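Local coordinates for kinetochore protein Mis16 (Schizosaccharomyces japonicus, PDB 4XYH) that recognises histone H4 and the CENP-A-specific chaperone Scm3, and probably helps to place CENP-A at centromeres, at residues S53-W58 with K136-P141; T79-N84 with E131-K136; H232-V237 with S253-C258; E248-S253 with L260-T265. One frame throughout, in Å; residues are numbered along the deposited sequence.

Contact 1. Residues S53-W58 with K136-P141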
loop_
_atom_site.group_PDB
_atom_site.type_symbol
_atom_site.label_atom_id
_atom_site.label_comp_id
_atom_site.label_asym_id
_atom_site.label_seq_id
_atom_site.Cartn_x
_atom_site.Cartn_y
_atom_site.Cartn_z
ATOM N N SER A 53 -0.999 -11.616 -6.072
ATOM C CA SER A 53 -1.126 -11.033 -4.752
ATOM C C SER A 53 -1.689 -9.623 -4.882
ATOM O O SER A 53 -1.295 -8.869 -5.772
ATOM C CB SER A 53 0.225 -11.007 -4.031
ATOM O OG SER A 53 0.074 -10.450 -2.727
ATOM N N LEU A 54 -2.615 -9.272 -3.999
ATOM C CA LEU A 54 -3.165 -7.916 -3.963
ATOM C C LEU A 54 -2.375 -7.006 -3.022
ATOM O O LEU A 54 -2.601 -5.788 -2.981
ATOM C CB LEU A 54 -4.626 -7.950 -3.522
ATOM C CG LEU A 54 -5.566 -8.611 -4.525
ATOM C CD1 LEU A 54 -6.924 -8.919 -3.911
ATOM C CD2 LEU A 54 -5.714 -7.669 -5.713
ATOM N N THR A 55 -1.460 -7.596 -2.261
ATOM C CA THR A 55 -0.795 -6.865 -1.186
ATOM C C THR A 55 0.688 -7.227 -1.068
ATOM O O THR A 55 1.095 -8.361 -1.361
ATOM C CB THR A 55 -1.511 -7.128 0.172
ATOM O OG1 THR A 55 -0.904 -6.342 1.219
ATOM C CG2 THR A 55 -1.462 -8.652 0.539
ATOM N N VAL A 56 1.497 -6.257 -0.648
ATOM C CA VAL A 56 2.906 -6.510 -0.392
ATOM C C VAL A 56 3.400 -5.520 0.651
ATOM O O VAL A 56 2.997 -4.365 0.661
ATOM C CB VAL A 56 3.781 -6.402 -1.686
ATOM C CG1 VAL A 56 3.782 -4.981 -2.247
ATOM C CG2 VAL A 56 5.217 -6.838 -1.411
ATOM N N GLU A 57 4.262 -5.995 1.542
ATOM C CA GLU A 57 4.855 -5.165 2.579
ATOM C C GLU A 57 6.191 -5.778 2.959
ATOM O O GLU A 57 6.286 -6.998 3.134
ATOM C CB GLU A 57 3.938 -5.053 3.803
ATOM C CG GLU A 57 4.257 -3.854 4.694
ATOM C CD GLU A 57 3.426 -3.805 5.975
ATOM O OE1 GLU A 57 2.846 -4.843 6.341
ATOM O OE2 GLU A 57 3.359 -2.733 6.630
ATOM N N TRP A 58 7.226 -4.938 3.053
ATOM C CA TRP A 58 8.538 -5.367 3.552
ATOM C C TRP A 58 8.519 -5.497 5.064
ATOM O O TRP A 58 8.044 -4.594 5.753
ATOM C CB TRP A 58 9.643 -4.371 3.182
ATOM C CG TRP A 58 9.958 -4.271 1.750
ATOM C CD1 TRP A 58 9.440 -3.382 0.862
ATOM C CD2 TRP A 58 10.881 -5.076 1.024
ATOM N NE1 TRP A 58 9.985 -3.582 -0.383
ATOM C CE2 TRP A 58 10.869 -4.624 -0.311
ATOM C CE3 TRP A 58 11.718 -6.140 1.369
ATOM C CZ2 TRP A 58 11.663 -5.193 -1.300
ATOM C CZ3 TRP A 58 12.503 -6.706 0.387
ATOM C CH2 TRP A 58 12.471 -6.230 -0.934
ATOM N N LYS A 136 -5.715 -7.082 1.760
ATOM C CA LYS A 136 -4.599 -6.307 2.279
ATOM C C LYS A 136 -4.047 -6.998 3.513
ATOM O O LYS A 136 -4.797 -7.621 4.258
ATOM C CB LYS A 136 -5.014 -4.862 2.617
ATOM C CG LYS A 136 -3.812 -3.971 2.995
ATOM C CD LYS A 136 -4.108 -2.482 2.924
ATOM C CE LYS A 136 -4.117 -1.985 1.476
ATOM N NZ LYS A 136 -4.611 -0.582 1.400
ATOM N N ALA A 137 -2.732 -6.907 3.705
ATOM C CA ALA A 137 -2.073 -7.505 4.864
ATOM C C ALA A 137 -1.011 -6.559 5.417
ATOM O O ALA A 137 -0.084 -6.162 4.704
ATOM C CB ALA A 137 -1.462 -8.846 4.494
ATOM N N ARG A 138 -1.137 -6.211 6.695
ATOM C CA ARG A 138 -0.202 -5.290 7.342
ATOM C C ARG A 138 0.272 -5.810 8.712
ATOM O O ARG A 138 -0.547 -6.263 9.519
ATOM C CB ARG A 138 -0.871 -3.920 7.503
ATOM C CG ARG A 138 -1.226 -3.222 6.175
ATOM C CD ARG A 138 0.043 -2.798 5.422
ATOM N NE ARG A 138 -0.207 -2.096 4.164
ATOM C CZ ARG A 138 -0.164 -2.668 2.960
ATOM N NH1 ARG A 138 0.096 -3.966 2.846
ATOM N NH2 ARG A 138 -0.381 -1.941 1.864
ATOM N N PHE A 139 1.573 -5.721 8.995
ATOM C CA PHE A 139 2.100 -6.218 10.269
ATOM C C PHE A 139 1.997 -5.111 11.342
ATOM O O PHE A 139 2.107 -3.933 11.040
ATOM C CB PHE A 139 3.554 -6.715 10.114
ATOM C CG PHE A 139 4.552 -5.626 9.750
ATOM C CD1 PHE A 139 4.997 -4.712 10.703
ATOM C CD2 PHE A 139 5.052 -5.525 8.453
ATOM C CE1 PHE A 139 5.901 -3.692 10.366
ATOM C CE2 PHE A 139 5.967 -4.519 8.107
ATOM C CZ PHE A 139 6.391 -3.601 9.067
ATOM N N MET A 140 1.749 -5.480 12.592
ATOM C CA MET A 140 1.676 -4.470 13.655
ATOM C C MET A 140 3.076 -3.861 13.837
ATOM O O MET A 140 4.038 -4.603 13.998
ATOM C CB MET A 140 1.173 -5.103 14.943
ATOM C CG MET A 140 0.846 -4.108 16.021
ATOM S SD MET A 140 0.115 -4.909 17.441
ATOM C CE MET A 140 1.581 -5.603 18.220
ATOM N N PRO A 141 3.212 -2.524 13.728
ATOM C CA PRO A 141 4.565 -1.942 13.773
ATOM C C PRO A 141 5.310 -2.180 15.093
ATOM O O PRO A 141 6.524 -2.311 15.051
ATOM C CB PRO A 141 4.328 -0.436 13.540
ATOM C CG PRO A 141 2.869 -0.217 13.623
ATOM C CD PRO A 141 2.209 -1.543 13.297
HETATM O O HOH W 1 1.187 -7.370 2.440
HETATM O O HOH W 2 2.174 -2.025 8.983
#
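Strands 56-58 and 136-140 run 20° from parallel, with Thr55 nearest Lys136 and Glu57 nearest Arg138. They are the inner edge strands of two adjacent blades of the WD-repeat beta-propeller, and with 7.1 Å between their axes the link is made by side chains and waters. Thr55 OG1 lies anti to its own amide nitrogen (chi1 -177°), which carries it across to accept from Ala137 N at 3.1 Å. The same oxygen receives a weak bond from Arg138 NH1 and is joined through water 1 to Ala137 O. Arg138 bends at chi2 (-68°), and its NH1 also donates to Ala137 O at 2.9 Å, from above the carbonyl plane; Lys136 CG covers one face of the guanidinium. Asp387 holds the other end of this group by a salt bridge to NH2 and also accepts from Val56 N, whereas Lys136 NZ bonds to Phe186 O. Further along, the outstretched Glu57 chain offers the syn lone pair of OE1 to Phe139 N at 3.1 Å, and water 2 donates to both Glu57 OE2 and Phe139 O. Glu57 OE2 and Arg138 NE stay 4.4 Å apart with no N-H aimed at the oxygen, so any attraction is probably one of charge alone. The Phe139 ring, its plane tilted from the Glu57 carboxylate, directs its edge at the neighbouring backbone, where CE2 meets Trp58 O at 3.1 Å.

Contact 2. Residues T79-N84 with E131-K136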
loop_
_atom_site.group_PDB
_atom_site.type_symbol
_atom_site.label_atom_id
_atom_site.label_comp_id
_atom_site.label_asym_id
_atom_site.label_seq_id
_atom_site.Cartn_x
_atom_site.Cartn_y
_atom_site.Cartn_z
ATOM N N THR A 79 -2.631 -14.093 -1.458
ATOM C CA THR A 79 -3.123 -14.703 -2.682
ATOM C C THR A 79 -4.491 -14.155 -3.046
ATOM O O THR A 79 -5.255 -13.694 -2.197
ATOM C CB THR A 79 -3.253 -16.251 -2.588
ATOM O OG1 THR A 79 -4.272 -16.592 -1.636
ATOM C CG2 THR A 79 -1.935 -16.899 -2.207
ATOM N N GLN A 80 -4.796 -14.223 -4.328
ATOM C CA GLN A 80 -6.144 -13.983 -4.797
ATOM C C GLN A 80 -6.510 -15.148 -5.699
ATOM O O GLN A 80 -6.045 -15.220 -6.835
ATOM C CB GLN A 80 -6.237 -12.650 -5.538
ATOM C CG GLN A 80 -7.605 -12.378 -6.141
ATOM C CD GLN A 80 -7.570 -11.222 -7.118
ATOM O OE1 GLN A 80 -6.562 -10.988 -7.788
ATOM N NE2 GLN A 80 -8.663 -10.481 -7.189
ATOM N N THR A 81 -7.302 -16.083 -5.179
ATOM C CA THR A 81 -7.735 -17.245 -5.953
ATOM C C THR A 81 -9.144 -17.023 -6.483
ATOM O O THR A 81 -9.601 -17.758 -7.350
ATOM C CB THR A 81 -7.724 -18.559 -5.125
ATOM O OG1 THR A 81 -8.746 -18.503 -4.120
ATOM C CG2 THR A 81 -6.366 -18.811 -4.471
ATOM N N SER A 82 -9.824 -16.012 -5.943
ATOM C CA SER A 82 -11.200 -15.676 -6.319
ATOM C C SER A 82 -12.173 -16.855 -6.144
ATOM O O SER A 82 -12.940 -17.168 -7.057
ATOM C CB SER A 82 -11.259 -15.188 -7.779
ATOM O OG SER A 82 -10.118 -14.428 -8.154
ATOM N N GLY A 83 -12.135 -17.520 -4.992
ATOM C CA GLY A 83 -13.026 -18.645 -4.730
ATOM C C GLY A 83 -12.589 -19.992 -5.304
ATOM O O GLY A 83 -13.159 -21.040 -4.965
ATOM N N ASN A 84 -11.565 -19.972 -6.157
ATOM C CA ASN A 84 -11.103 -21.174 -6.853
ATOM C C ASN A 84 -10.224 -22.125 -6.029
ATOM O O ASN A 84 -10.011 -23.281 -6.421
ATOM C CB ASN A 84 -10.336 -20.775 -8.115
ATOM C CG ASN A 84 -11.108 -19.799 -8.983
ATOM O OD1 ASN A 84 -12.323 -19.631 -8.829
ATOM N ND2 ASN A 84 -10.402 -19.148 -9.906
ATOM N N GLU A 131 -9.057 -16.988 4.853
ATOM C CA GLU A 131 -10.432 -16.996 4.328
ATOM C C GLU A 131 -10.687 -15.894 3.300
ATOM O O GLU A 131 -10.719 -14.712 3.630
ATOM C CB GLU A 131 -11.455 -16.853 5.462
ATOM C CG GLU A 131 -11.371 -17.942 6.506
ATOM C CD GLU A 131 -12.610 -18.016 7.402
ATOM O OE1 GLU A 131 -13.345 -17.006 7.544
ATOM O OE2 GLU A 131 -12.844 -19.105 7.971
ATOM N N GLY A 132 -10.878 -16.288 2.050
ATOM C CA GLY A 132 -11.100 -15.327 0.996
ATOM C C GLY A 132 -9.782 -14.750 0.543
ATOM O O GLY A 132 -8.729 -15.037 1.142
ATOM N N ASP A 133 -9.846 -13.947 -0.520
ATOM C CA ASP A 133 -8.684 -13.243 -1.050
ATOM C C ASP A 133 -8.026 -12.421 0.050
ATOM O O ASP A 133 -8.709 -11.842 0.899
ATOM C CB ASP A 133 -9.083 -12.318 -2.201
ATOM C CG ASP A 133 -9.710 -13.059 -3.384
ATOM O OD1 ASP A 133 -9.386 -14.240 -3.603
ATOM O OD2 ASP A 133 -10.524 -12.438 -4.114
ATOM N N VAL A 134 -6.703 -12.365 0.054
ATOM C CA VAL A 134 -6.057 -11.452 0.973
ATOM C C VAL A 134 -6.076 -10.057 0.329
ATOM O O VAL A 134 -5.196 -9.719 -0.457
ATOM C CB VAL A 134 -4.625 -11.891 1.311
ATOM C CG1 VAL A 134 -4.032 -10.965 2.339
ATOM C CG2 VAL A 134 -4.621 -13.326 1.837
ATOM N N ASN A 135 -7.104 -9.266 0.631
ATOM C CA ASN A 135 -7.207 -7.932 0.033
ATOM C C ASN A 135 -6.061 -7.022 0.478
ATOM O O ASN A 135 -5.488 -6.304 -0.327
ATOM C CB ASN A 135 -8.545 -7.290 0.374
ATOM C CG ASN A 135 -9.665 -7.744 -0.548
ATOM O OD1 ASN A 135 -9.475 -8.601 -1.424
ATOM N ND2 ASN A 135 -10.841 -7.150 -0.370
ATOM N N LYS A 136 -5.715 -7.082 1.760
ATOM C CA LYS A 136 -4.599 -6.307 2.279
ATOM C C LYS A 136 -4.047 -6.998 3.513
ATOM O O LYS A 136 -4.797 -7.621 4.258
ATOM C CB LYS A 136 -5.014 -4.862 2.617
ATOM C CG LYS A 136 -3.812 -3.971 2.995
ATOM C CD LYS A 136 -4.108 -2.482 2.924
ATOM C CE LYS A 136 -4.117 -1.985 1.476
ATOM N NZ LYS A 136 -4.611 -0.582 1.400
HETATM O O HOH W 3 -10.839 -16.326 -3.241
#
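The Asp133 carboxylate and the Gln80 amide stand almost perpendicular to each other, and the aliphatic part of Gln80 lies over one face of the carboxylate, its CG 3.5 Å from Asp133 CG. At the rim of the carboxylate, the syn lone pair of Asp133 OD1 accepts a hydrogen bond from Ser82 N at 3.0 Å. The same oxygen receives a weak bond from Thr81 N, which also has Asn87 as an acceptor, and a shorter one from water 3 at 2.6 Å. That water donates to Thr81 OG1 as well and accepts from Gly83 N, so it ties the carboxylate to the turn by a second route; Thr81 OG1 is further bonded to Asp85 O. With chi1 at -61°, CG stands beside the Asp133 nitrogen and points OD1 into this group of amides. With an alanine at this position, Ser82 N is likely to lose its acceptor and the turn to be held less firmly to the other loop. The backbones themselves join where Val134 N donates to Thr79 O at 3.0 Å, nearly along the C=O axis, while Val134 CG2 packs against Thr79 N at 3.9 Å. Residues Thr81 to Asn84 form a type I' beta turn, closed by Asn84 N to Thr81 O at 3.2 Å; it lies in the connection between strands 70-77 and 87-97 of one propeller blade, and Asp133 fastens it to the loop leading into the next.

Contact 3. Residues H232-V237 with S253-C258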
loop_
_atom_site.group_PDB
_atom_site.type_symbol
_atom_site.label_atom_id
_atom_site.label_comp_id
_atom_site.label_asym_id
_atom_site.label_seq_id
_atom_site.Cartn_x
_atom_site.Cartn_y
_atom_site.Cartn_z
ATOM N N HIS A 232 -19.742 6.226 10.290
ATOM C CA HIS A 232 -20.414 6.296 9.009
ATOM C C HIS A 232 -20.340 7.718 8.450
ATOM O O HIS A 232 -21.243 8.519 8.650
ATOM C CB HIS A 232 -21.857 5.841 9.150
ATOM C CG HIS A 232 -21.987 4.423 9.593
ATOM N ND1 HIS A 232 -22.162 4.066 10.912
ATOM C CD2 HIS A 232 -21.929 3.258 8.891
ATOM C CE1 HIS A 232 -22.227 2.748 11.008
ATOM N NE2 HIS A 232 -22.080 2.241 9.793
ATOM N N ARG A 233 -19.254 8.023 7.746
ATOM C CA ARG A 233 -18.976 9.388 7.313
ATOM C C ARG A 233 -18.694 9.468 5.817
ATOM O O ARG A 233 -18.364 10.522 5.290
ATOM C CB ARG A 233 -17.805 9.948 8.110
ATOM C CG ARG A 233 -18.058 9.909 9.614
ATOM C CD ARG A 233 -16.961 10.588 10.414
ATOM N NE ARG A 233 -17.330 10.691 11.821
ATOM C CZ ARG A 233 -16.461 10.727 12.825
ATOM N NH1 ARG A 233 -15.157 10.671 12.585
ATOM N NH2 ARG A 233 -16.897 10.819 14.072
ATOM N N HIS A 234 -18.817 8.344 5.133
ATOM C CA HIS A 234 -18.602 8.338 3.697
ATOM C C HIS A 234 -19.859 7.856 2.987
ATOM O O HIS A 234 -20.683 7.160 3.573
ATOM C CB HIS A 234 -17.401 7.464 3.331
ATOM C CG HIS A 234 -16.075 8.108 3.614
ATOM N ND1 HIS A 234 -15.564 9.128 2.836
ATOM C CD2 HIS A 234 -15.152 7.868 4.575
ATOM C CE1 HIS A 234 -14.382 9.488 3.312
ATOM N NE2 HIS A 234 -14.109 8.743 4.367
ATOM N N THR A 235 -20.007 8.230 1.724
ATOM C CA THR A 235 -21.222 7.904 0.992
ATOM C C THR A 235 -20.922 6.902 -0.125
ATOM O O THR A 235 -21.797 6.553 -0.917
ATOM C CB THR A 235 -21.885 9.173 0.423
ATOM O OG1 THR A 235 -20.973 9.832 -0.458
ATOM C CG2 THR A 235 -22.244 10.144 1.558
ATOM N N ALA A 236 -19.683 6.419 -0.154
ATOM C CA ALA A 236 -19.288 5.360 -1.072
ATOM C C ALA A 236 -18.079 4.638 -0.469
ATOM O O ALA A 236 -17.620 5.015 0.617
ATOM C CB ALA A 236 -18.976 5.929 -2.449
ATOM N N VAL A 237 -17.577 3.603 -1.146
ATOM C CA VAL A 237 -16.481 2.778 -0.607
ATOM C C VAL A 237 -15.323 3.599 -0.013
ATOM O O VAL A 237 -14.881 4.596 -0.599
ATOM C CB VAL A 237 -15.902 1.843 -1.697
ATOM C CG1 VAL A 237 -15.597 2.625 -2.951
ATOM C CG2 VAL A 237 -14.641 1.159 -1.212
ATOM N N SER A 253 -8.940 9.263 6.046
ATOM C CA SER A 253 -9.559 8.326 5.095
ATOM C C SER A 253 -9.898 9.025 3.792
ATOM O O SER A 253 -10.092 10.230 3.775
ATOM C CB SER A 253 -10.827 7.699 5.683
ATOM O OG SER A 253 -11.830 8.694 5.898
ATOM N N VAL A 254 -9.950 8.257 2.704
ATOM C CA VAL A 254 -10.350 8.745 1.403
ATOM C C VAL A 254 -11.302 7.724 0.782
ATOM O O VAL A 254 -11.288 6.534 1.152
ATOM C CB VAL A 254 -9.139 8.987 0.468
ATOM C CG1 VAL A 254 -8.221 10.050 1.047
ATOM C CG2 VAL A 254 -8.366 7.703 0.229
ATOM N N SER A 255 -12.119 8.188 -0.166
ATOM C CA SER A 255 -13.284 7.432 -0.633
ATOM C C SER A 255 -13.612 7.694 -2.108
ATOM O O SER A 255 -13.225 8.720 -2.669
ATOM C CB SER A 255 -14.501 7.785 0.248
ATOM O OG SER A 255 -15.737 7.352 -0.298
ATOM N N ASP A 256 -14.352 6.773 -2.720
ATOM C CA ASP A 256 -14.968 7.008 -4.023
ATOM C C ASP A 256 -15.885 8.255 -4.016
ATOM O O ASP A 256 -16.189 8.818 -5.073
ATOM C CB ASP A 256 -15.770 5.777 -4.469
ATOM C CG ASP A 256 -14.967 4.831 -5.382
ATOM O OD1 ASP A 256 -13.720 4.895 -5.393
ATOM O OD2 ASP A 256 -15.591 4.001 -6.088
ATOM N N ASP A 257 -16.303 8.704 -2.835
ATOM C CA ASP A 257 -17.198 9.854 -2.755
ATOM C C ASP A 257 -16.447 11.178 -2.910
ATOM O O ASP A 257 -17.029 12.256 -2.695
ATOM C CB ASP A 257 -18.005 9.826 -1.442
ATOM C CG ASP A 257 -17.183 10.193 -0.198
ATOM O OD1 ASP A 257 -16.023 10.670 -0.301
ATOM O OD2 ASP A 257 -17.736 10.004 0.915
ATOM N N CYS A 258 -15.155 11.070 -3.243
ATOM C CA CYS A 258 -14.258 12.207 -3.543
ATOM C C CYS A 258 -13.730 12.981 -2.342
ATOM O O CYS A 258 -13.012 13.956 -2.534
ATOM C CB CYS A 258 -14.941 13.208 -4.492
ATOM S SG CYS A 258 -15.450 12.445 -6.017
#
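His234 is bonded at both ring nitrogens, in the His-Ser and His-Asp links of the structural hydrogen-bond network characteristic of WD40 repeats. Its NE2 is hydrogen-bonded to Ser253 OG at 2.7 Å along a nearly straight line (173°), and the serine is bonded in turn to His263. At the other corner of the imidazole, ND1 donates to Asp257 OD2 at 3.0 Å; the acceptor lies close to the ring plane, although the ring meets the carboxylate from well out of the carboxylate's own plane. The same OD2 is reached on its anti side by Thr235 N, also at 3.0 Å, so two donors of the 232-237 loop hold one oxygen, and the two ring bonds fix the rotation of the imidazole. Asp257 is placed in turn by the type I beta turn from Ser255 to Cys258, and its OD1 is held by Thr259. Within that turn Ser255 OG, swung anti to its backbone nitrogen (chi1 166°), accepts from Asp257 N at 2.9 Å, an ST turn, while donating to Val237 O at the same length. Asp256 N bonds to Val237 O as well, at 3.1 Å, a second double grip between loop and strand end. Ala236 CB rests on Asp256 CB, and Asp256 OD1 is anchored to Asn239. Val237 CG1 presses against the aspartate head group, 3.3 Å from Asp256 CG.

Contact 4. Residues E248-S253 with L260-T265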
loop_
_atom_site.group_PDB
_atom_site.type_symbol
_atom_site.label_atom_id
_atom_site.label_comp_id
_atom_site.label_asym_id
_atom_site.label_seq_id
_atom_site.Cartn_x
_atom_site.Cartn_y
_atom_site.Cartn_z
ATOM N N GLU A 248 -1.816 9.475 18.429
ATOM C CA GLU A 248 -2.690 8.411 18.879
ATOM C C GLU A 248 -4.081 8.371 18.231
ATOM O O GLU A 248 -4.647 7.291 18.030
ATOM C CB GLU A 248 -2.842 8.554 20.391
ATOM C CG GLU A 248 -3.196 7.296 21.153
ATOM C CD GLU A 248 -2.799 7.411 22.635
ATOM O OE1 GLU A 248 -2.633 8.563 23.118
ATOM O OE2 GLU A 248 -2.634 6.356 23.305
ATOM N N ALA A 249 -4.648 9.535 17.921
ATOM C CA ALA A 249 -6.071 9.575 17.600
ATOM C C ALA A 249 -6.391 10.197 16.242
ATOM O O ALA A 249 -7.564 10.428 15.926
ATOM C CB ALA A 249 -6.823 10.318 18.694
ATOM N N LEU A 250 -5.367 10.453 15.437
ATOM C CA LEU A 250 -5.591 11.106 14.162
ATOM C C LEU A 250 -5.593 10.084 13.032
ATOM O O LEU A 250 -4.551 9.526 12.660
ATOM C CB LEU A 250 -4.544 12.191 13.911
ATOM C CG LEU A 250 -4.914 13.290 12.910
ATOM C CD1 LEU A 250 -4.095 14.526 13.172
ATOM C CD2 LEU A 250 -4.696 12.843 11.478
ATOM N N LEU A 251 -6.780 9.871 12.472
ATOM C CA LEU A 251 -6.984 8.907 11.403
ATOM C C LEU A 251 -7.470 9.635 10.159
ATOM O O LEU A 251 -8.396 10.445 10.248
ATOM C CB LEU A 251 -8.002 7.848 11.829
ATOM C CG LEU A 251 -8.441 6.859 10.750
ATOM C CD1 LEU A 251 -7.311 5.885 10.471
ATOM C CD2 LEU A 251 -9.691 6.132 11.201
ATOM N N THR A 252 -6.852 9.367 9.011
ATOM C CA THR A 252 -7.338 9.941 7.762
ATOM C C THR A 252 -7.943 8.877 6.837
ATOM O O THR A 252 -7.509 7.725 6.839
ATOM C CB THR A 252 -6.233 10.685 7.000
ATOM O OG1 THR A 252 -6.812 11.292 5.841
ATOM C CG2 THR A 252 -5.117 9.739 6.565
ATOM N N SER A 253 -8.940 9.263 6.046
ATOM C CA SER A 253 -9.559 8.326 5.095
ATOM C C SER A 253 -9.898 9.025 3.792
ATOM O O SER A 253 -10.092 10.230 3.775
ATOM C CB SER A 253 -10.827 7.699 5.683
ATOM O OG SER A 253 -11.830 8.694 5.898
ATOM N N LEU A 260 -11.670 13.742 1.401
ATOM C CA LEU A 260 -10.533 13.460 2.253
ATOM C C LEU A 260 -10.972 13.855 3.636
ATOM O O LEU A 260 -11.384 14.995 3.838
ATOM C CB LEU A 260 -9.309 14.271 1.825
ATOM C CG LEU A 260 -8.157 14.375 2.826
ATOM C CD1 LEU A 260 -7.452 13.016 2.984
ATOM C CD2 LEU A 260 -7.153 15.463 2.394
ATOM N N GLN A 261 -10.925 12.941 4.595
ATOM C CA GLN A 261 -11.446 13.280 5.919
ATOM C C GLN A 261 -10.434 12.980 7.013
ATOM O O GLN A 261 -9.583 12.103 6.875
ATOM C CB GLN A 261 -12.776 12.560 6.193
ATOM C CG GLN A 261 -13.834 12.742 5.089
ATOM C CD GLN A 261 -15.221 12.315 5.523
ATOM O OE1 GLN A 261 -15.537 12.330 6.703
ATOM N NE2 GLN A 261 -16.057 11.931 4.565
ATOM N N ILE A 262 -10.519 13.750 8.092
ATOM C CA ILE A 262 -9.668 13.546 9.255
ATOM C C ILE A 262 -10.577 13.197 10.403
ATOM O O ILE A 262 -11.561 13.895 10.653
ATOM C CB ILE A 262 -8.835 14.796 9.605
ATOM C CG1 ILE A 262 -7.967 15.207 8.414
ATOM C CG2 ILE A 262 -7.989 14.530 10.840
ATOM C CD1 ILE A 262 -6.883 14.189 8.079
ATOM N N HIS A 263 -10.276 12.104 11.084
ATOM C CA HIS A 263 -11.114 11.674 12.179
ATOM C C HIS A 263 -10.323 11.716 13.460
ATOM O O HIS A 263 -9.129 11.389 13.461
ATOM C CB HIS A 263 -11.649 10.262 11.934
ATOM C CG HIS A 263 -12.154 10.048 10.545
ATOM N ND1 HIS A 263 -13.446 10.344 10.171
ATOM C CD2 HIS A 263 -11.533 9.599 9.428
ATOM C CE1 HIS A 263 -13.603 10.079 8.887
ATOM N NE2 HIS A 263 -12.458 9.620 8.416
ATOM N N ASP A 264 -10.998 12.118 14.538
ATOM C CA ASP A 264 -10.468 12.040 15.899
ATOM C C ASP A 264 -11.069 10.821 16.599
ATOM O O ASP A 264 -12.242 10.842 16.992
ATOM C CB ASP A 264 -10.792 13.322 16.675
ATOM C CG ASP A 264 -10.168 13.352 18.074
ATOM O OD1 ASP A 264 -9.739 12.292 18.577
ATOM O OD2 ASP A 264 -10.118 14.446 18.683
ATOM N N THR A 265 -10.269 9.770 16.778
ATOM C CA THR A 265 -10.812 8.496 17.265
ATOM C C THR A 265 -11.176 8.515 18.752
ATOM O O THR A 265 -11.720 7.537 19.272
ATOM C CB THR A 265 -9.838 7.319 17.008
ATOM O OG1 THR A 265 -8.578 7.563 17.655
ATOM C CG2 THR A 265 -9.618 7.140 15.524
#
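Leu260 lies near the start of the second strand of a beta hairpin, 250-255 with 259-264, the antiparallel pair in the middle of a four-stranded WD-repeat propeller blade; its CD1 lies 3.4 Å from Thr252 OG1. Gln261 and Ser253 form a hydrogen-bonded pair, each amide donating to the other's carbonyl at 3.0 Å. Gln261 O also accepts from Thr252 OG1, which comes in from the opposite face of the carbonyl plane to Ser253 N, while the Gln261 amide runs off to Arg233 O. Ile262 is on the other side of the sheet with Leu250 and Thr252: its CG2 touches Leu250 CD2 at 3.8 Å and its CD1 meets the Thr252 side chain; Thr252 in turn touches Val287 and Phe289 of strand 284-289. His263 faces Leu251 in the next hydrogen-bonded pair, where Leu251 N donates to His263 O at 3.0 Å and almost straight, and His263 N returns a bond to Leu251 O at 2.6 Å. With CG beside its backbone nitrogen (chi1 -45°), the imidazole lies along the strand and brings NE2 to Ser253 OG at 2.8 Å, in the ring plane, and ND1 bonds to Arg233 NH1. A leucine in its place would probably deprive both Ser253 OG and the Arg233 guanidinium of a partner and break the line of bonds to the preceding loop. Asp264 turns its carboxylate to Arg266, with OD1 3.5 Å from Ala249 CB. Thr265 ends the pairing: its amide donates to a lone pair of Ala249 O, and its OG1 lies 3.4 Å from Ala249 CB.

The chain between the two segments of contact 1 contains contact 2; the two share Lys136, their centres are 14 Å apart, and Leu54 packs on Val134 and Asn135. Contact 1 joins two blades, contact 2 the loops at their ends: the centre of contact 1 is about 7 Å from the centre of the chain and that of contact 2 about 17 Å. Contacts 3 and 4 lie within a single WD repeat, centres 13 Å apart, and share Ser253; Arg233 O to Gln261 NE2, 2.8 Å, adds a second tie. Contact 1 comes no nearer than about 9 Å to contact 3, between nearest atoms, so the two pairs do not touch.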